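ChiX (Serratia marcescens, PDB 5OPZ) is a zinc-dependent L-Ala D-Glu endopeptidase, a peptidoglycan hydrolase that Serratia marcescens requires to secrete its chitinases. Local coordinates at residues A[12-22]-A[37-47]. Residues are numbered along the deposited sequence; the frame is centred on the assembly and turned at random. Where two conformers were deposited one is given.
Sequences IRFTARSEENL and LRYSLVPFSVS
The N-terminal helix 15-21 and the loop leading into it pack on strand 44-46, an outermost strand of the antiparallel sheet of this zinc peptidase, and on the C-terminal end of helix 27-39. Helix and strand run nearly parallel, at 20°, their axes 6.5 Å apart. At the loop end Arg-13 reaches across the last helical turn, its chain extended from CG to NE. Its NH2 donates to Arg-38 O at 3.1 Å, which sits somewhat out of the guanidinium plane, while NE makes a weak, bent bond to Leu-37 O at the guanidinium edge. The guanidinium of Arg-38, folded back at chi2 and chi3, stacks flat on that of Arg-13, centres 4.0 Å apart and planes at 17°. Pro-43 wedges between Ile-12 and Phe-14, its CG 3.8 Å from Ile-12 CG2 and its CB at the edge of the Phe-14 ring. One water accepts from both Phe-14 N and Phe-44 N. Ser-18 OG, beside its own backbone N (chi1 -69°), turns back to donate to Phe-14 O at 2.9 Å and still lies 3.3 Å from Ser-45 CA. Leu-37 CD1 packs on Ser-18 CB at 3.9 Å. Arg-17 CG rests on Ser-45 OG, and farther along Leu-22 CD2 meets Val-46 CG2 at 4.0 Å. Val-46, facing the helix, also touches Ile-33 of helix 27-39, while Phe-44 points away from 12-22 and touches Ile-33 and Ile-98 of helix 92-109. Strand 44-48 pairs antiparallel with 77-82, and Ser-47 OG is hydrogen-bonded to the backbone O of Asp-79, a zinc ligand.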
ATOM      1  N   ILE A  12     -14.562 -11.515  -2.492  1.00  6.99           N
ATOM      2  CA  ILE A  12     -14.594 -10.116  -2.030  1.00  7.50           C
ATOM      3  C   ILE A  12     -13.275  -9.429  -2.391  1.00  7.18           C
ATOM      4  O   ILE A  12     -12.215  -9.886  -2.003  1.00  8.66           O
ATOM      5  CB  ILE A  12     -14.824  -9.999  -0.524  1.00  8.23           C
ATOM      6  CG1 ILE A  12     -16.198 -10.554  -0.179  1.00  9.49           C
ATOM      7  CG2 ILE A  12     -14.719  -8.549  -0.098  1.00  8.53           C
ATOM      8  CD1 ILE A  12     -16.378 -10.793   1.305  1.00 10.70           C
ATOM      9  N   ARG A  13     -13.363  -8.392  -3.240  1.00  7.41           N
ATOM     10  CA  ARG A  13     -12.199  -7.585  -3.644  1.00  7.83           C
ATOM     11  C   ARG A  13     -12.654  -6.128  -3.691  1.00  8.80           C
ATOM     12  O   ARG A  13     -13.743  -5.823  -4.188  1.00 10.53           O
ATOM     13  CB  ARG A  13     -11.658  -8.017  -5.018  1.00  9.78           C
ATOM     14  CG  ARG A  13     -10.974  -9.348  -5.053  1.00 11.13           C
ATOM     15  CD  ARG A  13     -10.330  -9.635  -6.387  1.00 11.75           C
ATOM     16  NE  ARG A  13      -9.628 -10.906  -6.371  1.00 12.71           N
ATOM     17  CZ  ARG A  13     -10.159 -12.093  -6.694  1.00 14.34           C
ATOM     18  NH1 ARG A  13     -11.446 -12.236  -7.007  1.00 16.07           N
ATOM     19  NH2 ARG A  13      -9.386 -13.183  -6.663  1.00 17.46           N
ATOM     20  N   PHE A  14     -11.809  -5.216  -3.193  1.00  8.65           N
ATOM     21  CA  PHE A  14     -12.111  -3.762  -3.204  1.00  9.49           C
ATOM     22  C   PHE A  14     -11.435  -3.030  -4.359  1.00  8.81           C
ATOM     23  O   PHE A  14     -10.683  -2.095  -4.203  1.00  9.91           O
ATOM     24  CB  PHE A  14     -11.770  -3.098  -1.843  1.00  9.83           C
ATOM     25  CG  PHE A  14     -12.724  -3.484  -0.776  1.00 10.43           C
ATOM     26  CD1 PHE A  14     -12.582  -4.668  -0.066  1.00  9.79           C
ATOM     27  CD2 PHE A  14     -13.857  -2.698  -0.574  1.00 12.55           C
ATOM     28  CE1 PHE A  14     -13.545  -5.045   0.852  1.00 10.17           C
ATOM     29  CE2 PHE A  14     -14.815  -3.065   0.360  1.00 13.07           C
ATOM     30  CZ  PHE A  14     -14.650  -4.254   1.060  1.00 11.76           C
ATOM     31  N   THR A  15     -11.742  -3.485  -5.561  1.00  9.07           N
ATOM     32  CA  THR A  15     -11.141  -2.970  -6.787  1.00 10.56           C
ATOM     33  C   THR A  15     -11.420  -1.513  -6.962  1.00  9.32           C
ATOM     34  O   THR A  15     -10.491  -0.729  -7.183  1.00 10.69           O
ATOM     35  CB  THR A  15     -11.638  -3.759  -8.010  1.00 13.34           C
ATOM     36  OG1 THR A  15     -11.401  -5.143  -7.759  1.00 15.13           O
ATOM     37  CG2 THR A  15     -10.935  -3.354  -9.288  1.00 14.77           C
ATOM     38  N   ALA A  16     -12.685  -1.128  -6.973  1.00 10.38           N
ATOM     39  CA  ALA A  16     -13.042   0.226  -7.333  1.00 11.33           C
ATOM     40  C   ALA A  16     -12.515   1.234  -6.295  1.00 11.28           C
ATOM     41  O   ALA A  16     -11.964   2.297  -6.673  1.00 11.20           O
ATOM     42  CB  ALA A  16     -14.540   0.358  -7.522  1.00 13.99           C
ATOM     43  N   ARG A  17     -12.632   0.907  -5.003  1.00 11.99           N
ATOM     44  CA  ARG A  17     -12.115   1.742  -3.953  1.00 12.09           C
ATOM     45  C   ARG A  17     -10.623   1.955  -4.096  1.00 11.08           C
ATOM     46  O   ARG A  17     -10.118   3.062  -3.930  1.00 11.97           O
ATOM     47  CB  ARG A  17     -12.440   1.131  -2.608  1.00 15.00           C
ATOM     48  CG  ARG A  17     -12.382   2.131  -1.496  1.00 18.58           C
ATOM     49  CD  ARG A  17     -12.820   1.508  -0.192  1.00 20.55           C
ATOM     50  NE  ARG A  17     -14.244   1.182  -0.173  1.00 21.90           N
ATOM     51  CZ  ARG A  17     -14.928   0.853   0.915  1.00 26.41           C
ATOM     52  NH1 ARG A  17     -14.317   0.786   2.095  1.00 30.77           N
ATOM     53  NH2 ARG A  17     -16.235   0.596   0.829  1.00 28.08           N
ATOM     54  N   SER A  18      -9.901   0.881  -4.372  1.00  8.36           N
ATOM     55  CA  SER A  18      -8.457   0.921  -4.477  1.00  9.73           C
ATOM     56  C   SER A  18      -8.028   1.738  -5.680  1.00 10.51           C
ATOM     57  O   SER A  18      -7.132   2.566  -5.587  1.00 10.15           O
ATOM     58  CB  SER A  18      -7.883  -0.471  -4.653  1.00  9.84           C
ATOM     59  OG  SER A  18      -8.034  -1.226  -3.475  1.00 11.17           O
ATOM     60  N   GLU A  19      -8.679   1.513  -6.820  1.00 10.93           N
ATOM     61  CA  GLU A  19      -8.348   2.221  -8.067  1.00 10.99           C
ATOM     62  C   GLU A  19      -8.509   3.723  -7.896  1.00 12.19           C
ATOM     63  O   GLU A  19      -7.655   4.512  -8.339  1.00 12.25           O
ATOM     64  CB  GLU A  19      -9.126   1.607  -9.242  1.00 11.08           C
ATOM     65  CG  GLU A  19      -8.663   0.131  -9.447  1.00 15.28           C
ATOM     66  CD  GLU A  19      -9.183  -0.595 -10.670  1.00 15.79           C
ATOM     67  OE1 GLU A  19     -10.201  -0.138 -11.234  1.00 19.83           O
ATOM     68  OE2 GLU A  19      -8.539  -1.614 -11.053  1.00 20.75           O
ATOM     69  N   GLU A  20      -9.513   4.144  -7.152  1.00 12.67           N
ATOM     70  CA  GLU A  20      -9.724   5.556  -6.946  1.00 11.99           C
ATOM     71  C   GLU A  20      -8.544   6.168  -6.154  1.00 11.33           C
ATOM     72  O   GLU A  20      -8.012   7.207  -6.520  1.00 11.81           O
ATOM     73  CB  GLU A  20     -11.094   5.806  -6.292  1.00 11.90           C
ATOM     74  CG  GLU A  20     -11.399   7.245  -5.892  1.00 14.19           C
ATOM     75  CD  GLU A  20     -11.585   8.209  -7.069  1.00 16.52           C
ATOM     76  OE1 GLU A  20     -11.673   7.806  -8.248  1.00 20.07           O
ATOM     77  OE2 GLU A  20     -11.669   9.417  -6.814  1.00 20.56           O
ATOM     78  N   ASN A  21      -8.105   5.481  -5.113  0.62  9.70           N
ATOM     79  CA  ASN A  21      -7.030   5.985  -4.250  0.62 10.64           C
ATOM     80  C   ASN A  21      -5.634   5.797  -4.835  0.62  9.44           C
ATOM     81  O   ASN A  21      -4.627   6.333  -4.326  0.62 11.34           O
ATOM     82  CB  ASN A  21      -7.024   5.311  -2.862  0.62 12.23           C
ATOM     83  CG  ASN A  21      -7.956   5.971  -1.860  0.62 15.59           C
ATOM     84  OD1 ASN A  21      -7.675   7.077  -1.384  0.62 17.95           O
ATOM     85  ND2 ASN A  21      -9.039   5.275  -1.475  0.62 14.60           N
ATOM     86  N   LEU A  22      -5.560   5.042  -5.908  1.00  9.23           N
ATOM     87  CA  LEU A  22      -4.332   4.896  -6.666  1.00  8.22           C
ATOM     88  C   LEU A  22      -4.136   5.990  -7.714  1.00  8.26           C
ATOM     89  O   LEU A  22      -3.085   6.036  -8.345  1.00 11.23           O
ATOM     90  CB  LEU A  22      -4.340   3.532  -7.385  1.00  8.77           C
ATOM     91  CG  LEU A  22      -4.028   2.356  -6.472  1.00  9.57           C
ATOM     92  CD1 LEU A  22      -4.371   1.028  -7.140  1.00 10.27           C
ATOM     93  CD2 LEU A  22      -2.590   2.373  -6.025  1.00 11.37           C
ATOM     94  N   LEU A  37      -4.279  -7.157  -5.866  1.00  6.52           N
ATOM     95  CA  LEU A  37      -5.726  -7.340  -5.575  1.00  7.28           C
ATOM     96  C   LEU A  37      -6.259  -8.666  -6.079  1.00  6.61           C
ATOM     97  O   LEU A  37      -7.195  -9.200  -5.517  1.00  8.18           O
ATOM     98  CB  LEU A  37      -6.570  -6.226  -6.185  1.00  9.63           C
ATOM     99  CG  LEU A  37      -6.345  -4.830  -5.590  1.00 10.77           C
ATOM    100  CD1 LEU A  37      -6.872  -3.734  -6.498  1.00 13.79           C
ATOM    101  CD2 LEU A  37      -7.063  -4.773  -4.252  1.00 10.53           C
ATOM    102  N   ARG A  38      -5.728  -9.187  -7.159  1.00  7.91           N
ATOM    103  CA  ARG A  38      -6.153 -10.475  -7.676  1.00  8.26           C
ATOM    104  C   ARG A  38      -5.677 -11.643  -6.880  1.00  9.73           C
ATOM    105  O   ARG A  38      -6.322 -12.688  -6.862  1.00 14.12           O
ATOM    106  CB  ARG A  38      -5.644 -10.662  -9.093  1.00  9.12           C
ATOM    107  CG  ARG A  38      -5.983  -9.585 -10.091  1.00 10.35           C
ATOM    108  CD  ARG A  38      -7.404  -9.132 -10.053  1.00 11.20           C
ATOM    109  NE  ARG A  38      -8.346 -10.239 -10.106  1.00  9.88           N
ATOM    110  CZ  ARG A  38      -9.663 -10.083 -10.055  1.00 10.42           C
ATOM    111  NH1 ARG A  38     -10.209  -8.883  -9.984  1.00 12.34           N
ATOM    112  NH2 ARG A  38     -10.449 -11.160 -10.068  1.00 12.21           N
ATOM    113  N   TYR A  39      -4.513 -11.512  -6.267  1.00  7.69           N
ATOM    114  CA  TYR A  39      -3.823 -12.615  -5.608  1.00  8.22           C
ATOM    115  C   TYR A  39      -4.059 -12.748  -4.126  1.00  8.36           C
ATOM    116  O   TYR A  39      -3.960 -13.828  -3.590  1.00 10.22           O
ATOM    117  CB  TYR A  39      -2.314 -12.521  -5.803  1.00  7.82           C
ATOM    118  CG  TYR A  39      -1.842 -12.587  -7.280  1.00  7.85           C
ATOM    119  CD1 TYR A  39      -2.588 -13.237  -8.288  1.00  9.28           C
ATOM    120  CD2 TYR A  39      -0.667 -11.977  -7.650  1.00  8.98           C
ATOM    121  CE1 TYR A  39      -2.144 -13.289  -9.594  1.00 10.58           C
ATOM    122  CE2 TYR A  39      -0.228 -12.014  -8.928  1.00 10.07           C
ATOM    123  CZ  TYR A  39      -0.975 -12.652  -9.891  1.00 10.21           C
ATOM    124  OH  TYR A  39      -0.507 -12.688 -11.138  1.00 13.74           O
ATOM    125  N   SER A  40      -4.298 -11.632  -3.453  1.00  7.86           N
ATOM    126  CA  SER A  40      -4.427 -11.634  -1.997  1.00  7.20           C
ATOM    127  C   SER A  40      -5.620 -12.435  -1.492  1.00  7.91           C
ATOM    128  O   SER A  40      -6.717 -12.269  -2.000  1.00 10.90           O
ATOM    129  CB  SER A  40      -4.578 -10.211  -1.500  1.00  6.72           C
ATOM    130  OG  SER A  40      -4.569 -10.184  -0.088  1.00  7.69           O
ATOM    131  N   LEU A  41      -5.399 -13.282  -0.488  1.00  8.03           N
ATOM    132  CA  LEU A  41      -6.515 -13.939   0.206  1.00  8.97           C
ATOM    133  C   LEU A  41      -7.335 -12.958   1.049  1.00  7.82           C
ATOM    134  O   LEU A  41      -8.446 -13.234   1.408  1.00  9.45           O
ATOM    135  CB  LEU A  41      -6.001 -15.131   1.062  1.00 10.76           C
ATOM    136  CG  LEU A  41      -5.722 -16.469   0.370  1.00 13.06           C
ATOM    137  CD1 LEU A  41      -7.049 -17.099  -0.046  1.00 15.11           C
ATOM    138  CD2 LEU A  41      -4.774 -16.386  -0.809  1.00 13.65           C
ATOM    139  N   VAL A  42      -6.712 -11.874   1.436  1.00  7.88           N
ATOM    140  CA  VAL A  42      -7.282 -10.860   2.299  1.00  7.41           C
ATOM    141  C   VAL A  42      -7.684  -9.685   1.430  1.00  6.11           C
ATOM    142  O   VAL A  42      -6.822  -9.052   0.818  1.00  7.32           O
ATOM    143  CB  VAL A  42      -6.211 -10.406   3.322  1.00  7.59           C
ATOM    144  CG1 VAL A  42      -6.748  -9.283   4.177  1.00  8.73           C
ATOM    145  CG2 VAL A  42      -5.799 -11.602   4.147  1.00  8.96           C
ATOM    146  N   PRO A  43      -8.961  -9.331   1.415  1.00  5.86           N
ATOM    147  CA  PRO A  43      -9.344  -8.102   0.718  1.00  6.15           C
ATOM    148  C   PRO A  43      -8.669  -6.886   1.332  1.00  5.86           C
ATOM    149  O   PRO A  43      -8.421  -6.854   2.540  1.00  6.09           O
ATOM    150  CB  PRO A  43     -10.855  -8.025   0.934  1.00  7.30           C
ATOM    151  CG  PRO A  43     -11.275  -9.394   1.331  1.00  7.69           C
ATOM    152  CD  PRO A  43     -10.105  -9.887   2.149  1.00  6.63           C
ATOM    153  N   PHE A  44      -8.363  -5.895   0.497  1.00  5.76           N
ATOM    154  CA  PHE A  44      -7.731  -4.664   0.958  1.00  6.15           C
ATOM    155  C   PHE A  44      -8.064  -3.529   0.041  1.00  6.42           C
ATOM    156  O   PHE A  44      -8.411  -3.749  -1.138  1.00  6.78           O
ATOM    157  CB  PHE A  44      -6.204  -4.855   1.117  1.00  6.49           C
ATOM    158  CG  PHE A  44      -5.450  -4.983  -0.190  1.00  6.76           C
ATOM    159  CD1 PHE A  44      -5.249  -6.230  -0.788  1.00  7.31           C
ATOM    160  CD2 PHE A  44      -4.868  -3.879  -0.764  1.00  6.58           C
ATOM    161  CE1 PHE A  44      -4.528  -6.345  -1.965  1.00  7.73           C
ATOM    162  CE2 PHE A  44      -4.137  -4.016  -1.932  1.00  8.40           C
ATOM    163  CZ  PHE A  44      -3.971  -5.239  -2.535  1.00  8.01           C
ATOM    164  N   SER A  45      -7.961  -2.328   0.570  1.00  7.32           N
ATOM    165  CA  SER A  45      -7.987  -1.125  -0.215  1.00  8.47           C
ATOM    166  C   SER A  45      -6.730  -0.332  -0.005  1.00  8.47           C
ATOM    167  O   SER A  45      -5.918  -0.631   0.826  1.00  8.09           O
ATOM    168  CB  SER A  45      -9.262  -0.312   0.100  1.00 10.18           C
ATOM    169  OG  SER A  45      -9.393   0.834  -0.740  1.00 13.32           O
ATOM    170  N   VAL A  46      -6.577   0.689  -0.798  1.00  9.94           N
ATOM    171  CA  VAL A  46      -5.484   1.644  -0.635  1.00 10.55           C
ATOM    172  C   VAL A  46      -6.081   2.805   0.157  1.00  9.37           C
ATOM    173  O   VAL A  46      -6.975   3.510  -0.350  1.00 12.53           O
ATOM    174  CB  VAL A  46      -4.943   2.111  -1.995  1.00 11.34           C
ATOM    175  CG1 VAL A  46      -3.966   3.255  -1.822  1.00  9.70           C
ATOM    176  CG2 VAL A  46      -4.301   0.932  -2.711  1.00 12.04           C
ATOM    177  N   SER A  47      -5.571   3.009   1.383  1.00  8.95           N
ATOM    178  CA  SER A  47      -6.059   4.089   2.231  1.00 10.61           C
ATOM    179  C   SER A  47      -5.407   5.427   1.947  1.00 10.24           C
ATOM    180  O   SER A  47      -6.015   6.478   2.143  1.00 13.33           O
ATOM    181  CB  SER A  47      -5.941   3.746   3.717  1.00 11.17           C
ATOM    182  OG  SER A  47      -4.595   3.694   4.115  1.00 14.04           O
TER
HETATM  183  O   HOH W   1      -9.206 -10.407  -1.752  1.00 14.43           O
HETATM  184  O   HOH W   2      -8.008 -12.293  -4.275  1.00 25.53           O
HETATM  185  O   HOH W   3      -9.242  -6.152  -2.288  1.00  9.19           O
HETATM  186  O   HOH W   4      -9.263  -6.425  -9.191  1.00 20.13           O